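Local coordinates for conserved domain protein (Bacillus anthracis, PDB 3FBQ) that is of unknown function but is rich in beta strands and has two regions related to E-set families of unknown function, consistent with immunoglobulin-like domains, at residues N23-S28 with I44-S49; D50-S55 with T103-D108; V174-Y179 with Q231-N236. All blocks are in the same frame, centred on the assembly; numbering follows the deposited sequence.

Contact 1 (N23-S28 with I44-S49); sequences NYKEFS and INDVIS
The phenol ring of Tyr24 meets the branched side chain of Ile48 obliquely, with Tyr24 CD1 3.8 Å from Ile48 CG2. Two more rings crowd round the tyrosine: Tyr21 packs edge-to-face with it, and Phe10 meets it with the planes turned by about 45°. The second flat group is the carboxylate of Asp46, where Asp46 OD2 receives Lys25 NZ on its syn lone pair, the one on the side of OD1, at 2.7 Å. A weaker bond to Asp46 OD1 accompanies this salt bridge, but the position of that oxygen is less certain. The lysine chain runs extended and crosses the aspartate at about a right angle, bending only at its last torsion (chi4 77°) to bring NZ round to the carboxylate.

Between the two side-chain pairs, the hydroxyl of Ser28 gives its proton to Val47 O, with OG 2.7 Å from that oxygen. It comes from well above the carbonyl plane and not along a lone pair. Ile48 is stretched out, CG1 lying anti to its own backbone N (chi1 -158°), and this brings CD1 against the short helical turn, 4.0 Å from Phe27 CB and 3.8 Å from Tyr24 O.

The contact thus lays the weakly bonded turn 24-27 against the end of strand 40-49, just before the chain enters strand 29-37, which pairs with strand 40-49. On its far flank strand 40-49 is bordered by 53-62, where Ile48 also touches Ser55, while Phe27 touches Met146 and Pro173.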
ATOM      1  N   ASN A  23      15.201  27.554   5.187  1.00 34.65           N
ATOM      2  CA  ASN A  23      14.379  28.534   4.442  1.00 33.80           C
ATOM      3  C   ASN A  23      13.221  28.026   3.666  1.00 32.85           C
ATOM      4  O   ASN A  23      12.686  28.745   2.824  1.00 33.19           O
ATOM      5  CB  ASN A  23      15.208  29.403   3.530  1.00 34.16           C
ATOM      6  CG  ASN A  23      16.390  29.908   4.215  1.00 36.41           C
ATOM      7  OD1 ASN A  23      16.266  30.650   5.194  1.00 37.90           O
ATOM      8  ND2 ASN A  23      17.572  29.470   3.765  1.00 37.86           N
ATOM      9  N   TYR A  24      12.786  26.822   3.969  1.00 31.76           N
ATOM     10  CA  TYR A  24      11.738  26.215   3.179  1.00 31.08           C
ATOM     11  C   TYR A  24      10.322  26.824   3.407  1.00 31.07           C
ATOM     12  O   TYR A  24       9.569  27.054   2.452  1.00 30.49           O
ATOM     13  CB  TYR A  24      11.774  24.696   3.379  1.00 30.37           C
ATOM     14  CG  TYR A  24      12.675  24.028   2.409  1.00 29.44           C
ATOM     15  CD1 TYR A  24      12.178  23.173   1.448  1.00 32.12           C
ATOM     16  CD2 TYR A  24      14.021  24.254   2.425  1.00 31.76           C
ATOM     17  CE1 TYR A  24      13.000  22.565   0.544  1.00 29.94           C
ATOM     18  CE2 TYR A  24      14.859  23.673   1.505  1.00 31.06           C
ATOM     19  CZ  TYR A  24      14.332  22.836   0.564  1.00 31.14           C
ATOM     20  OH  TYR A  24      15.167  22.256  -0.345  1.00 35.26           O
ATOM     21  N   LYS A  25       9.949  27.087   4.651  1.00 31.13           N
ATOM     22  CA  LYS A  25       8.582  27.542   4.865  1.00 32.45           C
ATOM     23  C   LYS A  25       8.358  28.852   4.188  1.00 32.93           C
ATOM     24  O   LYS A  25       7.283  29.117   3.681  1.00 33.29           O
ATOM     25  CB  LYS A  25       8.211  27.714   6.347  1.00 32.23           C
ATOM     26  CG  LYS A  25       6.736  27.850   6.502  1.00 30.19           C
ATOM     27  CD  LYS A  25       6.303  27.593   7.890  1.00 33.10           C
ATOM     28  CE  LYS A  25       4.876  28.094   8.096  1.00 32.37           C
ATOM     29  NZ  LYS A  25       3.860  27.159   7.498  1.00 33.59           N
ATOM     30  N   GLU A  26       9.379  29.700   4.198  1.00 33.72           N
ATOM     31  CA  GLU A  26       9.133  31.056   3.793  1.00 34.10           C
ATOM     32  C   GLU A  26       8.910  31.063   2.276  1.00 32.99           C
ATOM     33  O   GLU A  26       8.199  31.899   1.716  1.00 32.20           O
ATOM     34  CB  GLU A  26      10.247  31.973   4.279  1.00 34.36           C
ATOM     35  CG  GLU A  26       9.787  33.412   4.285  1.00 40.21           C
ATOM     36  CD  GLU A  26      10.485  34.277   5.355  1.00 47.99           C
ATOM     37  OE1 GLU A  26       9.832  35.319   5.762  1.00 47.81           O
ATOM     38  OE2 GLU A  26      11.656  33.908   5.761  1.00 43.70           O
ATOM     39  N   PHE A  27       9.493  30.082   1.627  1.00 31.90           N
ATOM     40  CA  PHE A  27       9.400  30.023   0.219  1.00 31.59           C
ATOM     41  C   PHE A  27       8.322  29.084  -0.145  1.00 31.72           C
ATOM     42  O   PHE A  27       7.981  28.950  -1.297  1.00 32.72           O
ATOM     43  CB  PHE A  27      10.747  29.662  -0.373  1.00 31.03           C
ATOM     44  CG  PHE A  27      11.617  30.846  -0.527  1.00 29.45           C
ATOM     45  CD1 PHE A  27      11.814  31.415  -1.790  1.00 28.07           C
ATOM     46  CD2 PHE A  27      12.168  31.457   0.599  1.00 27.85           C
ATOM     47  CE1 PHE A  27      12.604  32.535  -1.942  1.00 28.95           C
ATOM     48  CE2 PHE A  27      12.934  32.583   0.484  1.00 27.84           C
ATOM     49  CZ  PHE A  27      13.150  33.151  -0.789  1.00 28.73           C
ATOM     50  N   SER A  28       7.721  28.491   0.861  1.00 31.66           N
ATOM     51  CA  SER A  28       6.580  27.616   0.627  1.00 31.53           C
ATOM     52  C   SER A  28       5.240  28.265   0.355  1.00 30.57           C
ATOM     53  O   SER A  28       5.014  29.447   0.666  1.00 29.77           O
ATOM     54  CB  SER A  28       6.465  26.576   1.724  1.00 30.90           C
ATOM     55  OG  SER A  28       6.932  25.410   1.066  1.00 33.12           O
ATOM     56  N   ILE A  44      -2.519  18.973   4.596  1.00 27.43           N
ATOM     57  CA  ILE A  44      -1.284  19.112   3.832  1.00 28.14           C
ATOM     58  C   ILE A  44      -0.808  20.561   3.817  1.00 28.88           C
ATOM     59  O   ILE A  44      -1.290  21.376   3.031  1.00 29.43           O
ATOM     60  CB  ILE A  44      -1.460  18.624   2.382  1.00 27.82           C
ATOM     61  CG1 ILE A  44      -0.755  17.281   2.183  1.00 26.14           C
ATOM     62  CG2 ILE A  44      -0.929  19.660   1.404  1.00 27.63           C
ATOM     63  CD1 ILE A  44      -0.086  17.137   0.834  1.00 22.20           C
ATOM     64  N   ASN A  45       0.144  20.874   4.690  1.00 29.30           N
ATOM     65  CA  ASN A  45       0.377  22.252   5.107  1.00 29.41           C
ATOM     66  C   ASN A  45       1.195  23.033   4.083  1.00 29.98           C
ATOM     67  O   ASN A  45       0.641  23.641   3.167  1.00 31.77           O
ATOM     68  CB  ASN A  45       1.069  22.289   6.471  1.00 29.44           C
ATOM     69  CG  ASN A  45       0.150  21.876   7.603  1.00 30.55           C
ATOM     70  OD1 ASN A  45      -0.775  22.603   7.964  1.00 33.34           O
ATOM     71  ND2 ASN A  45       0.399  20.701   8.169  1.00 29.93           N
ATOM     72  N   ASP A  46       2.513  23.011   4.244  1.00 30.96           N
ATOM     73  CA  ASP A  46       3.406  23.752   3.362  1.00 32.01           C
ATOM     74  C   ASP A  46       3.727  22.951   2.104  1.00 31.07           C
ATOM     75  O   ASP A  46       3.878  21.730   2.156  1.00 32.34           O
ATOM     76  CB  ASP A  46       4.697  24.123   4.093  1.00 33.85           C
ATOM     77  CG  ASP A  46       4.489  25.214   5.126  1.00 37.62           C
ATOM     78  OD1 ASP A  46       5.474  25.599   5.791  1.00 43.96           O
ATOM     79  OD2 ASP A  46       3.342  25.687   5.270  1.00 41.29           O
ATOM     80  N   VAL A  47       3.832  23.646   0.977  1.00 29.55           N
ATOM     81  CA  VAL A  47       4.148  23.003  -0.293  1.00 28.86           C
ATOM     82  C   VAL A  47       5.235  23.767  -1.043  1.00 27.58           C
ATOM     83  O   VAL A  47       5.268  24.997  -1.024  1.00 27.27           O
ATOM     84  CB  VAL A  47       2.903  22.886  -1.193  1.00 28.98           C
ATOM     85  CG1 VAL A  47       2.417  24.266  -1.608  1.00 31.46           C
ATOM     86  CG2 VAL A  47       3.209  22.030  -2.412  1.00 28.43           C
ATOM     87  N   ILE A  48       6.122  23.028  -1.702  1.00 25.94           N
ATOM     88  CA  ILE A  48       7.273  23.634  -2.394  1.00 22.80           C
ATOM     89  C   ILE A  48       7.935  22.625  -3.328  1.00 22.95           C
ATOM     90  O   ILE A  48       7.936  21.431  -3.090  1.00 22.37           O
ATOM     91  CB  ILE A  48       8.344  24.064  -1.403  1.00 22.90           C
ATOM     92  CG1 ILE A  48       9.266  25.170  -2.010  1.00 20.05           C
ATOM     93  CG2 ILE A  48       9.144  22.817  -0.854  1.00 19.83           C
ATOM     94  CD1 ILE A  48      10.280  25.741  -1.031  1.00 13.73           C
ATOM     95  N   SER A  49       8.559  23.119  -4.373  1.00 24.57           N
ATOM     96  CA  SER A  49       9.092  22.284  -5.448  1.00 26.37           C
ATOM     97  C   SER A  49      10.290  22.984  -6.057  1.00 28.29           C
ATOM     98  O   SER A  49      10.231  24.158  -6.542  1.00 28.58           O
ATOM     99  CB  SER A  49       8.049  22.079  -6.528  1.00 25.85           C
ATOM    100  OG  SER A  49       8.684  21.678  -7.705  1.00 25.84           O
TER

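Contact 2 (D50-S55 with T103-D108); sequences DGRTLS and TTTHHD
Arg52 and the end of strand 97-106 form the tight part of this contact. The guanidinium lies flat on the His106 ring, centres 4.2 Å apart and planes at 28°, with NH2 offset toward the ring's rim. In the guanidinium plane, two nitrogens take hold of one oxygen end-on: Asp108 O accepts from Arg52 NH1 at 2.8 Å and from Arg52 NH2 at 2.9 Å. NH2 also donates to His106 O, which it reaches from above that carbonyl's plane. These three bonds, the stack and a bond from NE to Tyr179 OH of strand 175-184 fix the group's rotation. The arginine chain folds twice to get there, at chi2 (52°) and chi3 (48°). The backbone bond here, His106 N to Arg52 O, is weak at 3.5 Å, so the arginine side chain does most of the holding.

Past the non-hydrogen-bonded pair Thr53 and Thr105, Leu54 and Thr104 are an antiparallel hydrogen-bonded pair, both bonds 2.8 Å (Leu54 N to Thr104 O, Thr104 N to Leu54 O). At the two ends the contact opens: Thr103, lightly touching Ser55, is partly exposed, and so are Asp108 and His107, whose side chain turns away from 50-55.

Strand 53-62 thus sits in its five-strand sheet between 40-49 and 97-106, and 84-92 flanks the latter. Leu54 and Thr104 face Leu76 of strand 71-78, and Thr104 also packs on His136 of a second subunit.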
ATOM      1  N   ASP A  50      11.386  22.244  -5.974  1.00 29.76           N
ATOM      2  CA  ASP A  50      12.734  22.579  -6.464  1.00 30.61           C
ATOM      3  C   ASP A  50      12.627  22.836  -7.942  1.00 30.56           C
ATOM      4  O   ASP A  50      13.513  23.408  -8.500  1.00 32.81           O
ATOM      5  CB  ASP A  50      13.635  21.292  -6.373  1.00 30.70           C
ATOM      6  CG  ASP A  50      14.746  21.410  -5.394  1.00 33.46           C
ATOM      7  OD1 ASP A  50      15.071  22.554  -5.060  1.00 38.58           O
ATOM      8  OD2 ASP A  50      15.364  20.386  -4.974  1.00 39.35           O
ATOM      9  N   GLY A  51      11.620  22.296  -8.608  1.00 29.06           N
ATOM     10  CA  GLY A  51      11.833  21.908 -10.002  1.00 27.68           C
ATOM     11  C   GLY A  51      12.341  20.472 -10.069  1.00 27.42           C
ATOM     12  O   GLY A  51      12.043  19.718 -11.035  1.00 26.38           O
ATOM     13  N   ARG A  52      13.099  20.070  -9.050  1.00 26.38           N
ATOM     14  CA  ARG A  52      13.638  18.733  -9.068  1.00 26.32           C
ATOM     15  C   ARG A  52      12.866  17.892  -8.096  1.00 26.58           C
ATOM     16  O   ARG A  52      12.511  16.754  -8.401  1.00 26.51           O
ATOM     17  CB  ARG A  52      15.130  18.698  -8.715  1.00 25.32           C
ATOM     18  CG  ARG A  52      15.732  17.285  -8.495  1.00 25.96           C
ATOM     19  CD  ARG A  52      15.491  16.209  -9.614  1.00 22.33           C
ATOM     20  NE  ARG A  52      15.788  16.747 -10.940  1.00 24.47           N
ATOM     21  CZ  ARG A  52      15.539  16.127 -12.102  1.00 24.76           C
ATOM     22  NH1 ARG A  52      15.830  16.713 -13.237  1.00 23.08           N
ATOM     23  NH2 ARG A  52      15.017  14.915 -12.152  1.00 26.81           N
ATOM     24  N   THR A  53      12.668  18.441  -6.891  1.00 26.36           N
ATOM     25  CA  THR A  53      12.081  17.668  -5.822  1.00 24.60           C
ATOM     26  C   THR A  53      10.862  18.413  -5.218  1.00 25.61           C
ATOM     27  O   THR A  53      10.798  19.658  -5.245  1.00 27.36           O
ATOM     28  CB  THR A  53      13.140  17.014  -4.831  1.00 23.62           C
ATOM     29  OG1 THR A  53      12.683  17.163  -3.499  1.00 23.50           O
ATOM     30  CG2 THR A  53      14.534  17.570  -4.894  1.00 20.78           C
ATOM     31  N   LEU A  54       9.847  17.671  -4.773  1.00 24.86           N
ATOM     32  CA  LEU A  54       8.639  18.277  -4.247  1.00 23.96           C
ATOM     33  C   LEU A  54       8.557  17.876  -2.794  1.00 24.18           C
ATOM     34  O   LEU A  54       8.711  16.697  -2.464  1.00 24.54           O
ATOM     35  CB  LEU A  54       7.460  17.751  -4.999  1.00 23.26           C
ATOM     36  CG  LEU A  54       6.112  17.934  -4.316  1.00 24.20           C
ATOM     37  CD1 LEU A  54       5.503  19.354  -4.476  1.00 22.54           C
ATOM     38  CD2 LEU A  54       5.150  16.826  -4.845  1.00 23.88           C
ATOM     39  N   SER A  55       8.412  18.851  -1.911  1.00 24.26           N
ATOM     40  CA  SER A  55       8.430  18.536  -0.513  1.00 25.22           C
ATOM     41  C   SER A  55       7.172  19.101   0.022  1.00 27.29           C
ATOM     42  O   SER A  55       6.701  20.183  -0.376  1.00 29.12           O
ATOM     43  CB  SER A  55       9.652  19.054   0.243  1.00 24.49           C
ATOM     44  OG  SER A  55      10.779  19.233  -0.622  1.00 25.25           O
ATOM     45  N   THR A 103       8.672  13.777   0.675  1.00 26.86           N
ATOM     46  CA  THR A 103       9.598  14.322  -0.284  1.00 28.40           C
ATOM     47  C   THR A 103       9.558  13.435  -1.513  1.00 28.76           C
ATOM     48  O   THR A 103       9.770  12.262  -1.372  1.00 29.56           O
ATOM     49  CB  THR A 103      10.980  14.112   0.356  1.00 28.29           C
ATOM     50  OG1 THR A 103      11.255  15.241   1.147  1.00 33.06           O
ATOM     51  CG2 THR A 103      12.112  13.877  -0.619  1.00 26.91           C
ATOM     52  N   THR A 104       9.338  13.945  -2.717  1.00 29.22           N
ATOM     53  CA  THR A 104       9.527  13.087  -3.901  1.00 29.33           C
ATOM     54  C   THR A 104      10.446  13.726  -4.973  1.00 29.45           C
ATOM     55  O   THR A 104      10.338  14.912  -5.263  1.00 29.73           O
ATOM     56  CB  THR A 104       8.183  12.678  -4.474  1.00 29.71           C
ATOM     57  OG1 THR A 104       7.370  12.232  -3.393  1.00 30.68           O
ATOM     58  CG2 THR A 104       8.324  11.553  -5.487  1.00 30.07           C
ATOM     59  N   THR A 105      11.351  12.937  -5.534  1.00 28.34           N
ATOM     60  CA  THR A 105      12.264  13.413  -6.540  1.00 28.66           C
ATOM     61  C   THR A 105      11.982  12.691  -7.854  1.00 28.86           C
ATOM     62  O   THR A 105      12.057  11.459  -7.906  1.00 29.00           O
ATOM     63  CB  THR A 105      13.727  13.201  -6.070  1.00 28.20           C
ATOM     64  OG1 THR A 105      13.850  13.921  -4.848  1.00 34.09           O
ATOM     65  CG2 THR A 105      14.699  13.808  -7.006  1.00 23.90           C
ATOM     66  N   HIS A 106      11.664  13.432  -8.906  1.00 28.52           N
ATOM     67  CA  HIS A 106      11.442  12.798 -10.173  1.00 30.94           C
ATOM     68  C   HIS A 106      12.817  12.668 -10.933  1.00 32.34           C
ATOM     69  O   HIS A 106      13.787  13.325 -10.535  1.00 33.26           O
ATOM     70  CB  HIS A 106      10.410  13.590 -10.928  1.00 29.82           C
ATOM     71  CG  HIS A 106      10.978  14.785 -11.616  1.00 31.15           C
ATOM     72  ND1 HIS A 106      10.942  16.046 -11.071  1.00 30.41           N
ATOM     73  CD2 HIS A 106      11.615  14.908 -12.802  1.00 30.75           C
ATOM     74  CE1 HIS A 106      11.518  16.900 -11.894  1.00 32.52           C
ATOM     75  NE2 HIS A 106      11.927  16.236 -12.959  1.00 32.16           N
ATOM     76  N   HIS A 107      12.924  11.786 -11.936  1.00 33.73           N
ATOM     77  CA  HIS A 107      14.167  11.618 -12.737  1.00 35.42           C
ATOM     78  C   HIS A 107      13.899  11.831 -14.225  1.00 36.45           C
ATOM     79  O   HIS A 107      14.442  11.189 -15.117  1.00 37.04           O
ATOM     80  CB  HIS A 107      14.836  10.274 -12.481  1.00 34.66           C
ATOM     81  CG  HIS A 107      15.006   9.986 -11.037  1.00 37.73           C
ATOM     82  ND1 HIS A 107      14.571   8.809 -10.447  1.00 41.27           N
ATOM     83  CD2 HIS A 107      15.505  10.751 -10.037  1.00 36.89           C
ATOM     84  CE1 HIS A 107      14.837   8.848  -9.155  1.00 38.25           C
ATOM     85  NE2 HIS A 107      15.375  10.030  -8.878  1.00 37.57           N
ATOM     86  N   ASP A 108      12.999  12.751 -14.468  1.00 37.55           N
ATOM     87  CA  ASP A 108      12.849  13.332 -15.744  1.00 38.00           C
ATOM     88  C   ASP A 108      14.142  14.164 -15.914  1.00 37.29           C
ATOM     89  O   ASP A 108      14.555  14.900 -15.005  1.00 36.94           O
ATOM     90  CB  ASP A 108      11.577  14.151 -15.689  1.00 37.79           C
ATOM     91  CG  ASP A 108      11.320  14.917 -16.929  1.00 43.70           C
ATOM     92  OD1 ASP A 108      12.114  14.770 -17.914  1.00 47.76           O
ATOM     93  OD2 ASP A 108      10.301  15.687 -16.913  1.00 49.29           O
TER

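Contact 3 (V174-Y179 with Q231-N236); sequences VSFILY and QKLNEN
Phe176 carries most of the side-chain contact, its ring standing against the chain where it leaves strand 224-231. Ring atom CD1 of Phe176 lies 3.7 Å from Leu233 CB, and the backbone N of Leu233 sits at the ring's edge, near its plane. The carbonyl oxygen of Gln231 approaches CD1 and CE1 of Phe176 obliquely. Phe176 places its ring there with CG held between its own backbone N and carbonyl carbon (chi1 80°). Two residues before Phe176, Val174 O is brushed by the aliphatic start of Lys232, with Lys232 CB 3.8 Å from Val174 O.

No clear direct hydrogen bond joins the segments. A water bridges them: it accepts from Leu233 N at 2.6 Å and donates weakly to Ser175 O at 3.3 Å.

The next shell sets these groups in place. Ser172 OG bonds to both Val174 N and Ser175 O, holding the entry to strand 175-184, so Ser175 O has a partner besides the water. The Phe176 ring lies nearly parallel to that of Phe230, and its other neighbours include Val201. On the loop side, Gln231 OE1 turns away to Ser210 N, and Asn234 N is held by Tyr209 OH. Further out, Asn234 OD1 accepts from Asn236 N at 2.8 Å in an Asx turn that shapes the loop before strand 239-247.

Chemically, then, the contact is an apolar ring and a leucine beside a water-bridged backbone, one of the water's two bonds weak. The two segments part here: ordered strand pairing, as between Phe176 and Phe230, gives way to a loop whose outer residues, such as Lys232 and Glu235, lie exposed.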
ATOM      1  N   VAL A 174      16.720  28.973  -1.782  1.00 27.35           N
ATOM      2  CA  VAL A 174      16.434  28.351  -0.522  1.00 26.28           C
ATOM      3  C   VAL A 174      17.459  27.199  -0.367  1.00 26.72           C
ATOM      4  O   VAL A 174      17.853  26.826   0.747  1.00 26.28           O
ATOM      5  CB  VAL A 174      14.945  27.841  -0.621  1.00 26.20           C
ATOM      6  CG1 VAL A 174      14.845  26.413  -0.858  1.00 19.10           C
ATOM      7  CG2 VAL A 174      14.160  28.241   0.545  1.00 27.08           C
ATOM      8  N   SER A 175      17.928  26.666  -1.500  1.00 26.14           N
ATOM      9  CA  SER A 175      18.744  25.454  -1.499  1.00 25.15           C
ATOM     10  C   SER A 175      19.460  25.334  -2.832  1.00 23.77           C
ATOM     11  O   SER A 175      19.235  26.119  -3.756  1.00 22.09           O
ATOM     12  CB  SER A 175      17.866  24.224  -1.229  1.00 25.37           C
ATOM     13  OG  SER A 175      17.013  23.976  -2.353  1.00 30.13           O
ATOM     14  N   PHE A 176      20.390  24.386  -2.901  1.00 23.69           N
ATOM     15  CA  PHE A 176      21.094  24.092  -4.171  1.00 23.42           C
ATOM     16  C   PHE A 176      21.353  22.619  -4.359  1.00 22.25           C
ATOM     17  O   PHE A 176      21.536  21.914  -3.385  1.00 24.55           O
ATOM     18  CB  PHE A 176      22.382  24.924  -4.314  1.00 23.09           C
ATOM     19  CG  PHE A 176      23.560  24.391  -3.543  1.00 23.64           C
ATOM     20  CD1 PHE A 176      23.957  24.993  -2.353  1.00 27.07           C
ATOM     21  CD2 PHE A 176      24.292  23.327  -4.011  1.00 24.96           C
ATOM     22  CE1 PHE A 176      25.074  24.546  -1.636  1.00 25.66           C
ATOM     23  CE2 PHE A 176      25.368  22.845  -3.287  1.00 27.31           C
ATOM     24  CZ  PHE A 176      25.784  23.479  -2.113  1.00 25.82           C
ATOM     25  N   ILE A 177      21.431  22.145  -5.591  1.00 22.25           N
ATOM     26  CA  ILE A 177      21.537  20.672  -5.890  1.00 22.12           C
ATOM     27  C   ILE A 177      22.781  20.241  -6.635  1.00 22.12           C
ATOM     28  O   ILE A 177      23.130  20.823  -7.636  1.00 22.48           O
ATOM     29  CB  ILE A 177      20.352  20.202  -6.732  1.00 21.55           C
ATOM     30  CG1 ILE A 177      19.018  20.572  -6.058  1.00 21.42           C
ATOM     31  CG2 ILE A 177      20.451  18.715  -7.002  1.00 22.20           C
ATOM     32  CD1 ILE A 177      17.867  20.414  -6.977  1.00 21.88           C
ATOM     33  N   LEU A 178      23.460  19.220  -6.149  1.00 23.49           N
ATOM     34  CA  LEU A 178      24.570  18.626  -6.936  1.00 25.15           C
ATOM     35  C   LEU A 178      24.182  17.298  -7.617  1.00 25.40           C
ATOM     36  O   LEU A 178      23.872  16.313  -6.946  1.00 25.05           O
ATOM     37  CB  LEU A 178      25.830  18.432  -6.086  1.00 24.88           C
ATOM     38  CG  LEU A 178      26.406  19.715  -5.461  1.00 27.10           C
ATOM     39  CD1 LEU A 178      27.590  19.353  -4.623  1.00 27.31           C
ATOM     40  CD2 LEU A 178      26.762  20.838  -6.422  1.00 25.89           C
ATOM     41  N   TYR A 179      24.202  17.287  -8.941  1.00 25.71           N
ATOM     42  CA  TYR A 179      23.992  16.070  -9.671  1.00 26.90           C
ATOM     43  C   TYR A 179      25.314  15.423 -10.029  1.00 27.84           C
ATOM     44  O   TYR A 179      26.236  16.049 -10.539  1.00 27.49           O
ATOM     45  CB  TYR A 179      23.337  16.395 -10.962  1.00 26.34           C
ATOM     46  CG  TYR A 179      21.975  16.958 -10.840  1.00 28.51           C
ATOM     47  CD1 TYR A 179      20.844  16.116 -10.843  1.00 22.84           C
ATOM     48  CD2 TYR A 179      21.777  18.370 -10.790  1.00 31.58           C
ATOM     49  CE1 TYR A 179      19.586  16.631 -10.789  1.00 22.39           C
ATOM     50  CE2 TYR A 179      20.480  18.905 -10.736  1.00 27.80           C
ATOM     51  CZ  TYR A 179      19.401  18.022 -10.738  1.00 27.28           C
ATOM     52  OH  TYR A 179      18.130  18.535 -10.682  1.00 32.69           O
ATOM     53  N   GLN A 231      22.152  23.298   1.598  1.00 31.91           N
ATOM     54  CA  GLN A 231      21.792  24.597   2.156  1.00 32.28           C
ATOM     55  C   GLN A 231      21.879  25.749   1.184  1.00 32.90           C
ATOM     56  O   GLN A 231      22.679  25.701   0.248  1.00 33.64           O
ATOM     57  CB  GLN A 231      22.753  24.925   3.304  1.00 32.22           C
ATOM     58  CG  GLN A 231      22.627  24.006   4.508  1.00 31.22           C
ATOM     59  CD  GLN A 231      23.538  24.454   5.614  1.00 28.87           C
ATOM     60  OE1 GLN A 231      24.358  23.696   6.106  1.00 30.04           O
ATOM     61  NE2 GLN A 231      23.439  25.708   5.969  1.00 23.95           N
ATOM     62  N   LYS A 232      21.053  26.783   1.418  1.00 32.97           N
ATOM     63  CA  LYS A 232      21.228  28.077   0.758  1.00 32.03           C
ATOM     64  C   LYS A 232      22.721  28.278   0.559  1.00 32.94           C
ATOM     65  O   LYS A 232      23.461  28.435   1.535  1.00 33.69           O
ATOM     66  CB  LYS A 232      20.691  29.200   1.628  1.00 30.39           C
ATOM     67  CG  LYS A 232      19.942  30.201   0.844  1.00 27.50           C
ATOM     68  CD  LYS A 232      20.015  31.542   1.447  1.00 25.42           C
ATOM     69  CE  LYS A 232      19.500  32.625   0.514  1.00 29.76           C
ATOM     70  NZ  LYS A 232      20.213  32.832  -0.806  1.00 34.74           N
ATOM     71  N   LEU A 233      23.165  28.169  -0.687  1.00 33.37           N
ATOM     72  CA  LEU A 233      24.478  28.639  -1.101  1.00 34.22           C
ATOM     73  C   LEU A 233      24.825  30.055  -0.610  1.00 33.66           C
ATOM     74  O   LEU A 233      24.065  30.964  -0.812  1.00 34.06           O
ATOM     75  CB  LEU A 233      24.508  28.665  -2.622  1.00 34.58           C
ATOM     76  CG  LEU A 233      25.839  29.037  -3.236  1.00 36.63           C
ATOM     77  CD1 LEU A 233      26.964  28.165  -2.630  1.00 37.32           C
ATOM     78  CD2 LEU A 233      25.742  28.825  -4.717  1.00 38.47           C
ATOM     79  N   ASN A 234      25.990  30.240  -0.001  1.00 34.10           N
ATOM     80  CA  ASN A 234      26.414  31.574   0.489  1.00 34.01           C
ATOM     81  C   ASN A 234      26.740  32.563  -0.621  1.00 32.91           C
ATOM     82  O   ASN A 234      27.487  32.234  -1.522  1.00 32.41           O
ATOM     83  CB  ASN A 234      27.631  31.478   1.423  1.00 34.23           C
ATOM     84  CG  ASN A 234      28.005  32.839   1.992  1.00 34.70           C
ATOM     85  OD1 ASN A 234      28.446  33.726   1.253  1.00 35.70           O
ATOM     86  ND2 ASN A 234      27.766  33.035   3.284  1.00 31.66           N
ATOM     87  N   GLU A 235      26.207  33.774  -0.541  1.00 32.63           N
ATOM     88  CA  GLU A 235      26.243  34.689  -1.719  1.00 32.97           C
ATOM     89  C   GLU A 235      27.630  35.174  -2.131  1.00 33.12           C
ATOM     90  O   GLU A 235      27.830  35.551  -3.299  1.00 32.80           O
ATOM     91  CB  GLU A 235      25.301  35.878  -1.572  1.00 31.93           C
ATOM     92  CG  GLU A 235      23.831  35.535  -1.842  1.00 35.99           C
ATOM     93  CD  GLU A 235      23.490  35.168  -3.333  1.00 40.05           C
ATOM     94  OE1 GLU A 235      24.003  35.838  -4.276  1.00 44.33           O
ATOM     95  OE2 GLU A 235      22.668  34.250  -3.559  1.00 36.44           O
ATOM     96  N   ASN A 236      28.566  35.185  -1.167  1.00 32.47           N
ATOM     97  CA  ASN A 236      29.921  35.611  -1.419  1.00 32.25           C
ATOM     98  C   ASN A 236      30.825  34.472  -1.873  1.00 32.34           C
ATOM     99  O   ASN A 236      32.009  34.707  -2.086  1.00 33.74           O
ATOM    100  CB  ASN A 236      30.578  36.203  -0.165  1.00 32.25           C
ATOM    101  CG  ASN A 236      29.982  37.526   0.292  1.00 33.25           C
ATOM    102  OD1 ASN A 236      29.577  38.410  -0.510  1.00 30.00           O
ATOM    103  ND2 ASN A 236      29.983  37.701   1.623  1.00 33.65           N
TER
HETATM  104  O   HOH W   1      21.531  28.259  -2.733  1.00 41.32           O

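The three contacts follow one another along the chain, each closing before the next opens. Contacts 1 and 2, centres about 13 Å apart, share the five-strand antiparallel sheet: strands 40-49 and 53-62 are neighbours in it, joined by a probable bond from Ser55 N to Ile48 O. Contact 3 belongs to the separate eight-strand sheet, its centre about 17 Å from that of contact 1 and 16 Å from that of contact 2. Segment 174-179 nevertheless touches both: Tyr179 OH bonds Arg52 NE, Ser175 OG weakly meets Tyr24 OH, and Val174 packs on Tyr24 and Phe27. Together they mark the junction where the five-strand sheet meets the eight-strand sheet.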